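Local coordinates for protein Endonuclease/exonuclease/phosphatase (Beutenbergia cavernae DSM 12333, PDB 4RUW) that belongs to the endonuclease/exonuclease/phosphatase family, with a two-sheet DNase I-like domain that carries a zinc ion, followed by an Ig-like domain, at residues D296-H310 with H321-P334. Numbering follows the deposited sequence.
Sequences DYVFATPAFDVVAGH and HLGVVMDLRLGGAP
H321 donates from ND1 to D296 OD1 at 2.7 Å. The oxygen lies in the plane of the imidazole and accepts the hydrogen bond with its syn lone pair. Ring and carboxylate planes stand 85° apart. T278 also bonds D296 OD1, and a water links OD2, weakly, to L322 O.

Beyond this pair, 304-310 runs antiparallel to 324-330 at the edge of one sheet. V307 N and, weakly, A308 N both reach D327 O, a classic beta bulge. The strand 296-300 belongs to the facing sheet, so V298, A300, M326 and L328 meet in the core of the sandwich. V298 CB lies 3.8 Å from M326 CG. The selenomethionine chain bends at chi2 and chi3, which brings its CE to V306 CG1 (3.7 Å).

The F304 ring is held between two leucines. L330 CD1 sits over its centre, 3.9 Å from the centroid, as a CH-pi contact. L328 CD1 covers the opposite face nearer the rim.

On the other side of the sheet, V307 CG2 lies over one face of the R329 guanidinium, 3.8 Å from CZ. H310 CG sits between the backbone N and the carbonyl carbon (chi1 59°), which lays the ring beside V325. V325 CB lies over one ring face, a CH-pi contact, 3.7 Å from H310 NE2. A water joins H310 ND1 to D327 OD2.

Salt bridges to D55 and R57 position R329 and D327, and E87 bonds H310. D305 pairs with R362 of the Ig-like domain. The contact thus combines an apolar sandwich core with a charge-paired outer face, and the double grip of H321 and T278 on D296 OD1 would hold carboxylate and imidazole in a fixed relation.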
loop_
_atom_site.group_PDB
_atom_site.type_symbol
_atom_site.label_atom_id
_atom_site.label_comp_id
_atom_site.label_asym_id
_atom_site.label_seq_id
_atom_site.Cartn_x
_atom_site.Cartn_y
_atom_site.Cartn_z
ATOM N N ASP A 296 -2.775 5.839 1.683
ATOM C CA ASP A 296 -1.658 5.662 0.759
ATOM C C ASP A 296 -0.777 4.583 1.371
ATOM O O ASP A 296 -0.445 4.665 2.548
ATOM C CB ASP A 296 -0.860 6.953 0.643
ATOM C CG ASP A 296 -1.655 8.095 0.018
ATOM O OD1 ASP A 296 -2.389 8.810 0.740
ATOM O OD2 ASP A 296 -1.516 8.312 -1.205
ATOM N N TYR A 297 -0.426 3.569 0.578
ATOM C CA TYR A 297 0.215 2.377 1.103
ATOM C C TYR A 297 1.431 1.969 0.283
ATOM O O TYR A 297 1.510 2.236 -0.923
ATOM C CB TYR A 297 -0.754 1.192 1.042
ATOM C CG TYR A 297 -1.998 1.287 1.888
ATOM C CD1 TYR A 297 -2.050 0.702 3.146
ATOM C CD2 TYR A 297 -3.137 1.916 1.413
ATOM C CE1 TYR A 297 -3.191 0.753 3.913
ATOM C CE2 TYR A 297 -4.288 1.969 2.171
ATOM C CZ TYR A 297 -4.308 1.389 3.425
ATOM O OH TYR A 297 -5.446 1.412 4.193
ATOM N N VAL A 298 2.341 1.252 0.937
ATOM C CA VAL A 298 3.349 0.449 0.258
ATOM C C VAL A 298 3.203 -0.978 0.763
ATOM O O VAL A 298 3.425 -1.242 1.949
ATOM C CB VAL A 298 4.784 0.976 0.513
ATOM C CG1 VAL A 298 5.797 0.065 -0.168
ATOM C CG2 VAL A 298 4.909 2.408 0.028
ATOM N N PHE A 299 2.800 -1.878 -0.126
ATOM C CA PHE A 299 2.720 -3.303 0.173
ATOM C C PHE A 299 3.918 -4.008 -0.447
ATOM O O PHE A 299 4.365 -3.632 -1.535
ATOM C CB PHE A 299 1.427 -3.903 -0.392
ATOM C CG PHE A 299 0.201 -3.569 0.412
ATOM C CD1 PHE A 299 -0.164 -4.364 1.493
ATOM C CD2 PHE A 299 -0.593 -2.475 0.094
ATOM C CE1 PHE A 299 -1.284 -4.078 2.250
ATOM C CE2 PHE A 299 -1.723 -2.183 0.856
ATOM C CZ PHE A 299 -2.058 -2.982 1.937
ATOM N N ALA A 300 4.438 -5.023 0.237
ATOM C CA ALA A 300 5.607 -5.749 -0.261
ATOM C C ALA A 300 5.361 -7.254 -0.204
ATOM O O ALA A 300 4.621 -7.739 0.653
ATOM C CB ALA A 300 6.862 -5.382 0.525
ATOM N N THR A 301 5.997 -7.983 -1.115
ATOM C CA THR A 301 5.912 -9.432 -1.147
ATOM C C THR A 301 6.815 -10.063 -0.080
ATOM O O THR A 301 7.623 -9.362 0.540
ATOM C CB THR A 301 6.276 -9.943 -2.551
ATOM O OG1 THR A 301 7.608 -9.541 -2.868
ATOM C CG2 THR A 301 5.295 -9.391 -3.596
ATOM N N PRO A 302 6.667 -11.379 0.166
ATOM C CA PRO A 302 7.310 -11.959 1.356
ATOM C C PRO A 302 8.837 -11.895 1.385
ATOM O O PRO A 302 9.399 -11.961 2.478
ATOM C CB PRO A 302 6.822 -13.416 1.340
ATOM C CG PRO A 302 5.474 -13.314 0.693
ATOM C CD PRO A 302 5.669 -12.309 -0.402
ATOM N N ALA A 303 9.499 -11.780 0.237
ATOM C CA ALA A 303 10.962 -11.717 0.232
ATOM C C ALA A 303 11.503 -10.476 0.948
ATOM O O ALA A 303 12.663 -10.455 1.356
ATOM C CB ALA A 303 11.509 -11.786 -1.188
ATOM N N PHE A 304 10.678 -9.441 1.073
ATOM C CA PHE A 304 11.103 -8.216 1.734
ATOM C C PHE A 304 10.902 -8.256 3.242
ATOM O O PHE A 304 9.894 -8.754 3.739
ATOM C CB PHE A 304 10.340 -7.013 1.182
ATOM C CG PHE A 304 10.810 -6.555 -0.156
ATOM C CD1 PHE A 304 11.984 -5.824 -0.278
ATOM C CD2 PHE A 304 10.073 -6.832 -1.291
ATOM C CE1 PHE A 304 12.422 -5.389 -1.503
ATOM C CE2 PHE A 304 10.505 -6.392 -2.526
ATOM C CZ PHE A 304 11.679 -5.667 -2.629
ATOM N N ASP A 305 11.872 -7.699 3.961
ATOM C CA ASP A 305 11.692 -7.314 5.351
ATOM C C ASP A 305 11.482 -5.812 5.394
ATOM O O ASP A 305 11.970 -5.086 4.530
ATOM C CB ASP A 305 12.933 -7.635 6.173
ATOM C CG ASP A 305 13.113 -9.103 6.395
ATOM O OD1 ASP A 305 12.175 -9.865 6.088
ATOM O OD2 ASP A 305 14.186 -9.492 6.894
ATOM N N VAL A 306 10.781 -5.337 6.410
ATOM C CA VAL A 306 10.580 -3.906 6.580
ATOM C C VAL A 306 11.489 -3.400 7.691
ATOM O O VAL A 306 11.476 -3.927 8.800
ATOM C CB VAL A 306 9.113 -3.582 6.915
ATOM C CG1 VAL A 306 8.888 -2.082 6.859
ATOM C CG2 VAL A 306 8.182 -4.296 5.941
ATOM N N VAL A 307 12.272 -2.373 7.383
ATOM C CA VAL A 307 13.247 -1.828 8.318
ATOM C C VAL A 307 12.704 -0.628 9.084
ATOM O O VAL A 307 12.807 -0.566 10.302
ATOM C CB VAL A 307 14.562 -1.454 7.586
ATOM C CG1 VAL A 307 15.586 -0.878 8.557
ATOM C CG2 VAL A 307 15.128 -2.676 6.849
ATOM N N ALA A 308 12.105 0.314 8.365
ATOM C CA ALA A 308 11.630 1.557 8.962
ATOM C C ALA A 308 10.744 2.262 7.955
ATOM O O ALA A 308 10.727 1.910 6.775
ATOM C CB ALA A 308 12.808 2.453 9.334
ATOM N N GLY A 309 10.012 3.266 8.407
ATOM C CA GLY A 309 9.286 4.102 7.475
ATOM C C GLY A 309 8.835 5.375 8.140
ATOM O O GLY A 309 8.742 5.433 9.371
ATOM N N HIS A 310 8.549 6.396 7.344
ATOM C CA HIS A 310 8.036 7.648 7.888
ATOM C C HIS A 310 7.167 8.338 6.857
ATOM O O HIS A 310 7.319 8.106 5.656
ATOM C CB HIS A 310 9.177 8.577 8.333
ATOM C CG HIS A 310 10.136 8.937 7.236
ATOM N ND1 HIS A 310 11.198 8.133 6.893
ATOM C CD2 HIS A 310 10.195 10.017 6.422
ATOM C CE1 HIS A 310 11.883 8.707 5.913
ATOM N NE2 HIS A 310 11.289 9.846 5.603
ATOM N N HIS A 321 -1.900 15.267 0.281
ATOM C CA HIS A 321 -1.490 13.991 0.873
ATOM C C HIS A 321 -0.051 14.110 1.327
ATOM O O HIS A 321 0.716 14.897 0.761
ATOM C CB HIS A 321 -1.547 12.844 -0.142
ATOM C CG HIS A 321 -2.932 12.410 -0.515
ATOM N ND1 HIS A 321 -3.401 11.134 -0.280
ATOM C CD2 HIS A 321 -3.942 13.078 -1.123
ATOM C CE1 HIS A 321 -4.644 11.037 -0.719
ATOM N NE2 HIS A 321 -4.995 12.201 -1.233
ATOM N N LEU A 322 0.321 13.291 2.306
ATOM C CA LEU A 322 1.707 13.142 2.715
ATOM C C LEU A 322 2.366 12.006 1.947
ATOM O O LEU A 322 1.746 10.974 1.689
ATOM C CB LEU A 322 1.798 12.826 4.207
ATOM C CG LEU A 322 1.224 13.870 5.163
ATOM C CD1 LEU A 322 1.346 13.367 6.595
ATOM C CD2 LEU A 322 1.906 15.234 5.001
ATOM N N GLY A 323 3.635 12.188 1.607
ATOM C CA GLY A 323 4.416 11.101 1.050
ATOM C C GLY A 323 4.693 10.040 2.104
ATOM O O GLY A 323 4.855 10.350 3.286
ATOM N N VAL A 324 4.729 8.782 1.682
ATOM C CA VAL A 324 5.059 7.663 2.563
ATOM C C VAL A 324 6.399 7.113 2.090
ATOM O O VAL A 324 6.556 6.780 0.909
ATOM C CB VAL A 324 3.979 6.554 2.503
ATOM C CG1 VAL A 324 4.382 5.366 3.365
ATOM C CG2 VAL A 324 2.619 7.101 2.919
ATOM N N VAL A 325 7.365 7.043 2.999
ATOM C CA VAL A 325 8.735 6.681 2.660
ATOM C C VAL A 325 9.154 5.459 3.453
ATOM O O VAL A 325 9.286 5.528 4.672
ATOM C CB VAL A 325 9.705 7.849 2.956
ATOM C CG1 VAL A 325 11.115 7.507 2.480
ATOM C CG2 VAL A 325 9.201 9.146 2.320
HETATM N N MSE A 326 9.331 4.337 2.767
HETATM C CA MSE A 326 9.600 3.065 3.437
HETATM C C MSE A 326 10.988 2.555 3.129
HETATM O O MSE A 326 11.436 2.592 1.978
HETATM C CB MSE A 326 8.611 2.002 2.963
HETATM C CG MSE A 326 7.137 2.359 3.178
HETATM SE SE MSE A 326 6.671 2.753 5.023
HETATM C CE MSE A 326 7.426 1.174 5.872
ATOM N N ASP A 327 11.655 2.046 4.160
ATOM C CA ASP A 327 12.955 1.403 4.009
ATOM C C ASP A 327 12.746 -0.100 4.136
ATOM O O ASP A 327 12.326 -0.595 5.192
ATOM C CB ASP A 327 13.930 1.912 5.070
ATOM C CG ASP A 327 14.379 3.341 4.803
ATOM O OD1 ASP A 327 14.741 3.653 3.653
ATOM O OD2 ASP A 327 14.362 4.164 5.739
ATOM N N LEU A 328 13.020 -0.813 3.044
ATOM C CA LEU A 328 12.845 -2.257 2.964
ATOM C C LEU A 328 14.207 -2.913 2.805
ATOM O O LEU A 328 15.191 -2.251 2.478
ATOM C CB LEU A 328 11.966 -2.612 1.760
ATOM C CG LEU A 328 10.646 -1.841 1.637
ATOM C CD1 LEU A 328 9.893 -2.278 0.384
ATOM C CD2 LEU A 328 9.787 -2.027 2.888
ATOM N N ARG A 329 14.263 -4.224 3.025
ATOM C CA ARG A 329 15.493 -4.977 2.835
ATOM C C ARG A 329 15.127 -6.295 2.187
ATOM O O ARG A 329 14.231 -6.984 2.653
ATOM C CB ARG A 329 16.173 -5.218 4.177
ATOM C CG ARG A 329 17.512 -5.918 4.069
ATOM C CD ARG A 329 18.226 -5.894 5.403
ATOM N NE ARG A 329 18.529 -4.523 5.800
ATOM C CZ ARG A 329 18.626 -4.109 7.060
ATOM N NH1 ARG A 329 18.432 -4.957 8.057
ATOM N NH2 ARG A 329 18.905 -2.839 7.319
ATOM N N LEU A 330 15.795 -6.649 1.114
ATOM C CA LEU A 330 15.452 -7.862 0.410
ATOM C C LEU A 330 16.227 -9.030 0.965
ATOM O O LEU A 330 17.432 -9.024 0.976
ATOM C CB LEU A 330 15.740 -7.703 -1.084
ATOM C CG LEU A 330 15.300 -8.833 -2.000
ATOM C CD1 LEU A 330 13.804 -9.039 -1.909
ATOM C CD2 LEU A 330 15.719 -8.532 -3.433
ATOM N N GLY A 331 15.495 -10.030 1.419
ATOM C CA GLY A 331 16.085 -11.275 1.872
ATOM C C GLY A 331 16.236 -12.278 0.757
ATOM O O GLY A 331 16.162 -11.957 -0.405
ATOM N N GLY A 332 16.465 -13.520 1.147
ATOM C CA GLY A 332 16.537 -14.637 0.233
ATOM C C GLY A 332 15.187 -15.116 -0.243
ATOM O O GLY A 332 14.148 -14.687 0.241
ATOM N N ALA A 333 15.205 -15.996 -1.230
ATOM C CA ALA A 333 13.968 -16.488 -1.769
ATOM C C ALA A 333 13.212 -17.219 -0.671
ATOM O O ALA A 333 13.717 -18.120 -0.020
ATOM C CB ALA A 333 14.234 -17.435 -2.929
ATOM N N PRO A 334 11.995 -16.796 -0.447
ATOM C CA PRO A 334 11.189 -17.508 0.505
ATOM C C PRO A 334 11.105 -18.955 0.057
ATOM O O PRO A 334 10.907 -19.335 -1.065
ATOM C CB PRO A 334 9.844 -16.831 0.398
ATOM C CG PRO A 334 10.155 -15.481 -0.096
ATOM C CD PRO A 334 11.325 -15.583 -0.949
HETATM O O HOH W 1 0.495 10.306 -0.727
HETATM O O HOH W 2 12.020 5.338 6.723
#